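Local structure of polyhedrin (Antheraea mylitta cypovirus 4, 5A8S) at residues Y32-M37 / A184-D189; L71-T76 / D109-M114. The protein forms the polyhedra of an insect cypovirus, microcrystalline occlusion bodies that probably enclose and protect virus particles between hosts. All coordinates share one frame; numbering follows the deposited sequence.

Interaction 1. Residues Y32-M37 / A184-D189; sequences YVQDAM and ATARQD
The carbonyl oxygen of R187 is gripped twice from one side chain and its water: Q34 NE2 donates to R187 O at 3.1 Å with an N-H...O angle of 153°, and a water that also donates to Q34 OE1 reaches the same oxygen. The donor is tilted from the carbonyl plane, and the oxygen is likewise somewhat tilted from the plane of the amide. A bend at chi2 (-86°) swings the amide of Q34 across to the 184-189 backbone, where OE1 lies 3.7 Å from A186 CB. Its aliphatic part passes D189, with Q34 CG 3.5 Å from D189 OD1; amide and carboxylate planes are 41° apart, and the link between them is a second water, which accepts from Q34 NE2 at 2.8 Å and donates to D189 OD1. Beside it, R187 NH1 approaches Y32 CE1 at 3.7 Å, the guanidinium inclined to the ring. V33-A36 forms a type II turn, in which the CB of Q34 points toward 184-189 and that of D35 away from it. Q34 OE1 also accepts from R194 NH1, so both ends of the amide are used and its rotation is well defined, while R187 NH2 is anchored to the I124 carbonyl. D35 OD2 accepts from Q202 and N206, and R148 of the second subunit binds the Q34 carbonyl. This surface contact, a direct bond supplemented by two waters, joins the loop between helix 15-29 and strand 38-45 to the end of strand 179-185, where A186 packs on M38 of strand 38-45.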
loop_
_atom_site.group_PDB
_atom_site.type_symbol
_atom_site.label_atom_id
_atom_site.label_comp_id
_atom_site.label_asym_id
_atom_site.label_seq_id
_atom_site.Cartn_x
_atom_site.Cartn_y
_atom_site.Cartn_z
ATOM N N TYR A 32 12.721 -19.194 -12.176
ATOM C CA TYR A 32 12.943 -18.440 -13.418
ATOM C C TYR A 32 11.737 -18.458 -14.374
ATOM O O TYR A 32 11.753 -17.783 -15.407
ATOM C CB TYR A 32 14.164 -18.986 -14.166
ATOM C CG TYR A 32 15.441 -18.973 -13.358
ATOM C CD1 TYR A 32 15.825 -17.845 -12.639
ATOM C CD2 TYR A 32 16.262 -20.089 -13.311
ATOM C CE1 TYR A 32 16.996 -17.838 -11.897
ATOM C CE2 TYR A 32 17.427 -20.092 -12.576
ATOM C CZ TYR A 32 17.791 -18.965 -11.869
ATOM O OH TYR A 32 18.957 -18.977 -11.136
ATOM N N VAL A 33 10.705 -19.232 -14.063
ATOM C CA VAL A 33 9.497 -19.195 -14.882
ATOM C C VAL A 33 8.768 -17.923 -14.479
ATOM O O VAL A 33 8.403 -17.770 -13.315
ATOM C CB VAL A 33 8.600 -20.429 -14.651
ATOM C CG1 VAL A 33 7.327 -20.341 -15.490
ATOM C CG2 VAL A 33 9.357 -21.725 -14.972
ATOM N N GLN A 34 8.583 -16.997 -15.415
ATOM C CA GLN A 34 8.035 -15.683 -15.065
ATOM C C GLN A 34 6.692 -15.813 -14.338
ATOM O O GLN A 34 5.907 -16.718 -14.621
ATOM C CB GLN A 34 7.916 -14.795 -16.307
ATOM C CG GLN A 34 9.272 -14.465 -16.943
ATOM C CD GLN A 34 9.954 -13.249 -16.322
ATOM O OE1 GLN A 34 9.296 -12.372 -15.752
ATOM N NE2 GLN A 34 11.281 -13.185 -16.443
ATOM N N ASP A 35 6.461 -14.897 -13.394
ATOM C CA ASP A 35 5.329 -14.936 -12.459
ATOM C C ASP A 35 5.449 -16.033 -11.386
ATOM O O ASP A 35 4.494 -16.310 -10.661
ATOM C CB ASP A 35 3.974 -15.022 -13.183
ATOM C CG ASP A 35 3.090 -13.796 -12.925
ATOM O OD1 ASP A 35 3.410 -12.979 -12.037
ATOM O OD2 ASP A 35 2.051 -13.651 -13.596
ATOM N N ALA A 36 6.625 -16.642 -11.283
ATOM C CA ALA A 36 6.983 -17.410 -10.094
ATOM C C ALA A 36 7.247 -16.418 -8.973
ATOM O O ALA A 36 7.538 -15.252 -9.228
ATOM C CB ALA A 36 8.223 -18.246 -10.349
ATOM N N MET A 37 7.157 -16.868 -7.729
ATOM C CA MET A 37 7.439 -15.989 -6.599
ATOM C C MET A 37 8.930 -15.632 -6.508
ATOM O O MET A 37 9.811 -16.430 -6.848
ATOM C CB MET A 37 6.966 -16.639 -5.286
ATOM C CG MET A 37 5.458 -16.887 -5.256
ATOM S SD MET A 37 4.518 -15.362 -5.535
ATOM C CE MET A 37 4.812 -14.511 -4.003
ATOM N N ALA A 184 13.185 -4.400 -6.130
ATOM C CA ALA A 184 13.553 -5.593 -6.888
ATOM C C ALA A 184 12.481 -5.817 -7.944
ATOM O O ALA A 184 11.300 -5.601 -7.674
ATOM C CB ALA A 184 13.666 -6.811 -5.968
ATOM N N THR A 185 12.886 -6.216 -9.151
ATOM C CA THR A 185 11.934 -6.600 -10.187
ATOM C C THR A 185 12.359 -7.911 -10.817
ATOM O O THR A 185 13.510 -8.330 -10.691
ATOM C CB THR A 185 11.822 -5.557 -11.326
ATOM O OG1 THR A 185 12.895 -5.736 -12.264
ATOM C CG2 THR A 185 11.849 -4.145 -10.785
ATOM N N ALA A 186 11.420 -8.544 -11.512
ATOM C CA ALA A 186 11.705 -9.749 -12.274
ATOM C C ALA A 186 12.728 -9.423 -13.361
ATOM O O ALA A 186 12.724 -8.326 -13.918
ATOM C CB ALA A 186 10.413 -10.285 -12.897
ATOM N N ARG A 187 13.601 -10.379 -13.656
ATOM C CA ARG A 187 14.605 -10.220 -14.698
ATOM C C ARG A 187 13.903 -9.992 -16.024
ATOM O O ARG A 187 12.791 -10.482 -16.230
ATOM C CB ARG A 187 15.479 -11.474 -14.768
ATOM C CG ARG A 187 16.685 -11.371 -15.701
ATOM C CD ARG A 187 17.611 -12.561 -15.483
ATOM N NE ARG A 187 17.929 -12.676 -14.062
ATOM C CZ ARG A 187 18.146 -13.815 -13.415
ATOM N NH1 ARG A 187 18.115 -14.982 -14.053
ATOM N NH2 ARG A 187 18.397 -13.787 -12.116
ATOM N N GLN A 188 14.523 -9.219 -16.913
ATOM C CA GLN A 188 13.978 -9.048 -18.252
ATOM C C GLN A 188 13.653 -10.441 -18.802
ATOM O O GLN A 188 14.395 -11.392 -18.576
ATOM C CB GLN A 188 14.952 -8.277 -19.168
ATOM C CG GLN A 188 16.218 -9.018 -19.581
ATOM C CD GLN A 188 17.359 -8.894 -18.578
ATOM O OE1 GLN A 188 17.137 -8.759 -17.376
ATOM N NE2 GLN A 188 18.595 -8.949 -19.076
ATOM N N ASP A 189 12.526 -10.556 -19.492
ATOM C CA ASP A 189 12.045 -11.844 -20.004
ATOM C C ASP A 189 12.698 -12.134 -21.349
ATOM O O ASP A 189 12.022 -12.204 -22.374
ATOM C CB ASP A 189 10.517 -11.789 -20.144
ATOM C CG ASP A 189 9.891 -13.134 -20.496
ATOM O OD1 ASP A 189 10.495 -14.190 -20.230
ATOM O OD2 ASP A 189 8.759 -13.128 -21.019
HETATM O O HOH W 1 9.962 -9.828 -16.441
HETATM O O HOH W 2 12.295 -15.045 -18.318
#

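Interaction 2. Residues L71-T76 / D109-M114; sequences LLEDTT and DTRYPM
Two beta turns, type II at L72-T75 and type I at D109-Y112, meet through one backbone bond, E73 N to R111 O at 2.9 Å, with L72 CA adding a CA-H...O contact to the same oxygen. R111 is the central side chain. Bent at chi3 (-58°), it curls back to D109 and holds the carboxylate side-on, NE to OD1 at 3.0 Å and NH2 to OD2 at 2.8 Å, both on syn positions and both carboxylate oxygens within the guanidinium plane. D109 OD1 takes a further bond on its anti side from R111 N, an Asx turn, so the acid fixes both the loop and the arginine. L72 CD1 rests over one face of the guanidinium, 3.8 Å from R111 NH2, while the other methyl, CD2, approaches the Y112 ring at its edge. The L71 side chain lies alongside Y112, CD1 4.0 Å from the OH, which bonds to the N178 carbonyl; L71 CB touches P113 CD at 4.2 Å. Two waters bridge the turns: one donates to E73 OE1 and T110 O, the other donates to E73 O and accepts from R111 NH1. E73 OE2 is held by S48 and R50, D80 pairs with R111 NH1, and R82 with D109 OD2. The partly exposed R111 thus has acids at all three of its guanidinium nitrogens and a leucine on a face; it probably stays charged and is held in place by these bonds, in a D80-R111-D109-R82 chain of opposite charges beside the single backbone bond that joins the two loops.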
loop_
_atom_site.group_PDB
_atom_site.type_symbol
_atom_site.label_atom_id
_atom_site.label_comp_id
_atom_site.label_asym_id
_atom_site.label_seq_id
_atom_site.Cartn_x
_atom_site.Cartn_y
_atom_site.Cartn_z
ATOM N N LEU A 71 10.593 0.894 11.421
ATOM C CA LEU A 71 11.884 0.269 11.665
ATOM C C LEU A 71 12.138 -0.045 13.146
ATOM O O LEU A 71 13.021 -0.842 13.469
ATOM C CB LEU A 71 13.003 1.174 11.128
ATOM C CG LEU A 71 13.169 1.192 9.600
ATOM C CD1 LEU A 71 14.116 2.299 9.169
ATOM C CD2 LEU A 71 13.670 -0.167 9.090
ATOM N N LEU A 72 11.374 0.571 14.042
ATOM C CA LEU A 72 11.603 0.403 15.485
ATOM C C LEU A 72 11.315 -1.024 15.973
ATOM O O LEU A 72 10.360 -1.667 15.537
ATOM C CB LEU A 72 10.740 1.377 16.293
ATOM C CG LEU A 72 10.944 2.874 16.056
ATOM C CD1 LEU A 72 9.959 3.670 16.908
ATOM C CD2 LEU A 72 12.378 3.274 16.367
ATOM N N GLU A 73 12.140 -1.506 16.895
ATOM C CA GLU A 73 11.881 -2.778 17.572
ATOM C C GLU A 73 10.458 -2.800 18.163
ATOM O O GLU A 73 10.013 -1.807 18.750
ATOM C CB GLU A 73 12.919 -2.959 18.686
ATOM C CG GLU A 73 12.976 -4.339 19.293
ATOM C CD GLU A 73 14.057 -4.463 20.364
ATOM O OE1 GLU A 73 14.566 -3.431 20.857
ATOM O OE2 GLU A 73 14.396 -5.604 20.718
ATOM N N ASP A 74 9.781 -3.908 17.971
ATOM C CA ASP A 74 8.427 -4.174 18.493
ATOM C C ASP A 74 7.331 -3.360 17.864
ATOM O O ASP A 74 6.234 -3.474 18.312
ATOM C CB ASP A 74 8.387 -4.122 20.010
ATOM C CG ASP A 74 9.441 -4.989 20.596
ATOM O OD1 ASP A 74 9.583 -6.089 20.089
ATOM O OD2 ASP A 74 10.162 -4.525 21.449
ATOM N N THR A 75 7.606 -2.623 16.781
ATOM C CA THR A 75 6.512 -2.122 15.955
ATOM C C THR A 75 6.212 -3.155 14.838
ATOM O O THR A 75 7.017 -3.991 14.535
ATOM C CB THR A 75 6.718 -0.697 15.349
ATOM O OG1 THR A 75 7.742 -0.741 14.393
ATOM C CG2 THR A 75 7.039 0.326 16.407
ATOM N N THR A 76 5.005 -3.090 14.306
ATOM C CA THR A 76 4.621 -3.922 13.194
ATOM C C THR A 76 4.018 -3.085 12.068
ATOM O O THR A 76 3.788 -3.589 11.013
ATOM C CB THR A 76 3.615 -5.013 13.609
ATOM O OG1 THR A 76 2.429 -4.423 14.134
ATOM C CG2 THR A 76 4.212 -5.932 14.631
ATOM N N ASP A 109 17.060 6.492 20.471
ATOM C CA ASP A 109 16.034 5.551 20.886
ATOM C C ASP A 109 16.579 4.163 20.603
ATOM O O ASP A 109 16.828 3.838 19.447
ATOM C CB ASP A 109 14.742 5.809 20.093
ATOM C CG ASP A 109 13.569 5.034 20.634
ATOM O OD1 ASP A 109 13.751 3.844 20.972
ATOM O OD2 ASP A 109 12.472 5.616 20.731
ATOM N N THR A 110 16.787 3.350 21.641
ATOM C CA THR A 110 17.558 2.115 21.473
ATOM C C THR A 110 16.789 1.040 20.712
ATOM O O THR A 110 17.329 -0.017 20.390
ATOM C CB THR A 110 18.070 1.558 22.817
ATOM O OG1 THR A 110 16.972 1.346 23.703
ATOM C CG2 THR A 110 19.068 2.540 23.462
ATOM N N ARG A 111 15.529 1.329 20.416
ATOM C CA ARG A 111 14.729 0.496 19.531
ATOM C C ARG A 111 15.079 0.715 18.064
ATOM O O ARG A 111 14.617 -0.023 17.198
ATOM C CB ARG A 111 13.244 0.810 19.722
ATOM C CG ARG A 111 12.691 0.443 21.082
ATOM C CD ARG A 111 11.246 0.920 21.198
ATOM N NE ARG A 111 11.129 2.361 20.983
ATOM C CZ ARG A 111 9.977 2.990 20.787
ATOM N NH1 ARG A 111 8.845 2.300 20.774
ATOM N NH2 ARG A 111 9.951 4.303 20.612
ATOM N N TYR A 112 15.866 1.737 17.753
ATOM C CA TYR A 112 16.201 1.970 16.348
ATOM C C TYR A 112 17.346 1.037 15.937
ATOM O O TYR A 112 18.295 0.855 16.694
ATOM C CB TYR A 112 16.575 3.437 16.087
ATOM C CG TYR A 112 16.799 3.681 14.615
ATOM C CD1 TYR A 112 15.742 3.995 13.782
ATOM C CD2 TYR A 112 18.060 3.533 14.056
ATOM C CE1 TYR A 112 15.935 4.178 12.420
ATOM C CE2 TYR A 112 18.267 3.718 12.707
ATOM C CZ TYR A 112 17.197 4.032 11.893
ATOM O OH TYR A 112 17.395 4.219 10.547
ATOM N N PRO A 113 17.268 0.442 14.735
ATOM C CA PRO A 113 18.240 -0.608 14.401
ATOM C C PRO A 113 19.624 -0.069 14.035
ATOM O O PRO A 113 19.760 1.073 13.597
ATOM C CB PRO A 113 17.594 -1.306 13.209
ATOM C CG PRO A 113 16.793 -0.218 12.544
ATOM C CD PRO A 113 16.278 0.645 13.658
ATOM N N MET A 114 20.647 -0.890 14.237
ATOM C CA MET A 114 22.015 -0.527 13.880
ATOM C C MET A 114 22.273 -0.666 12.382
ATOM O O MET A 114 23.189 -0.051 11.835
ATOM C CB MET A 114 22.984 -1.405 14.676
ATOM C CG MET A 114 22.587 -1.474 16.146
ATOM S SD MET A 114 23.878 -2.083 17.221
ATOM C CE MET A 114 23.799 -3.842 16.874
HETATM O O HOH W 3 17.070 -2.637 20.719
HETATM O O HOH W 4 8.347 -0.653 20.489
#

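How the interactions relate
From the N terminus, the chain leaves helix 15-29 and enters the first half of interaction 1 before strand 38-45. After strands 51-58 and 61-66 and helix 68-71 it reaches 71-76; with 32 residues between, helix 92-97 among them, the segment 109-114 returns to close the short loop of interaction 2 just ahead of strand 115-121. The chain reaches 184-189 through strand 179-185, closing the long loop of interaction 1, inside which interaction 2 is nested. Their centres lie 32 Å apart on opposite sides of the chain's centre. Interaction 1 joins the approach to strand 38-45 to the three-stranded sheet; interaction 2 joins loops beside the six-stranded one. Both touch the second subunit.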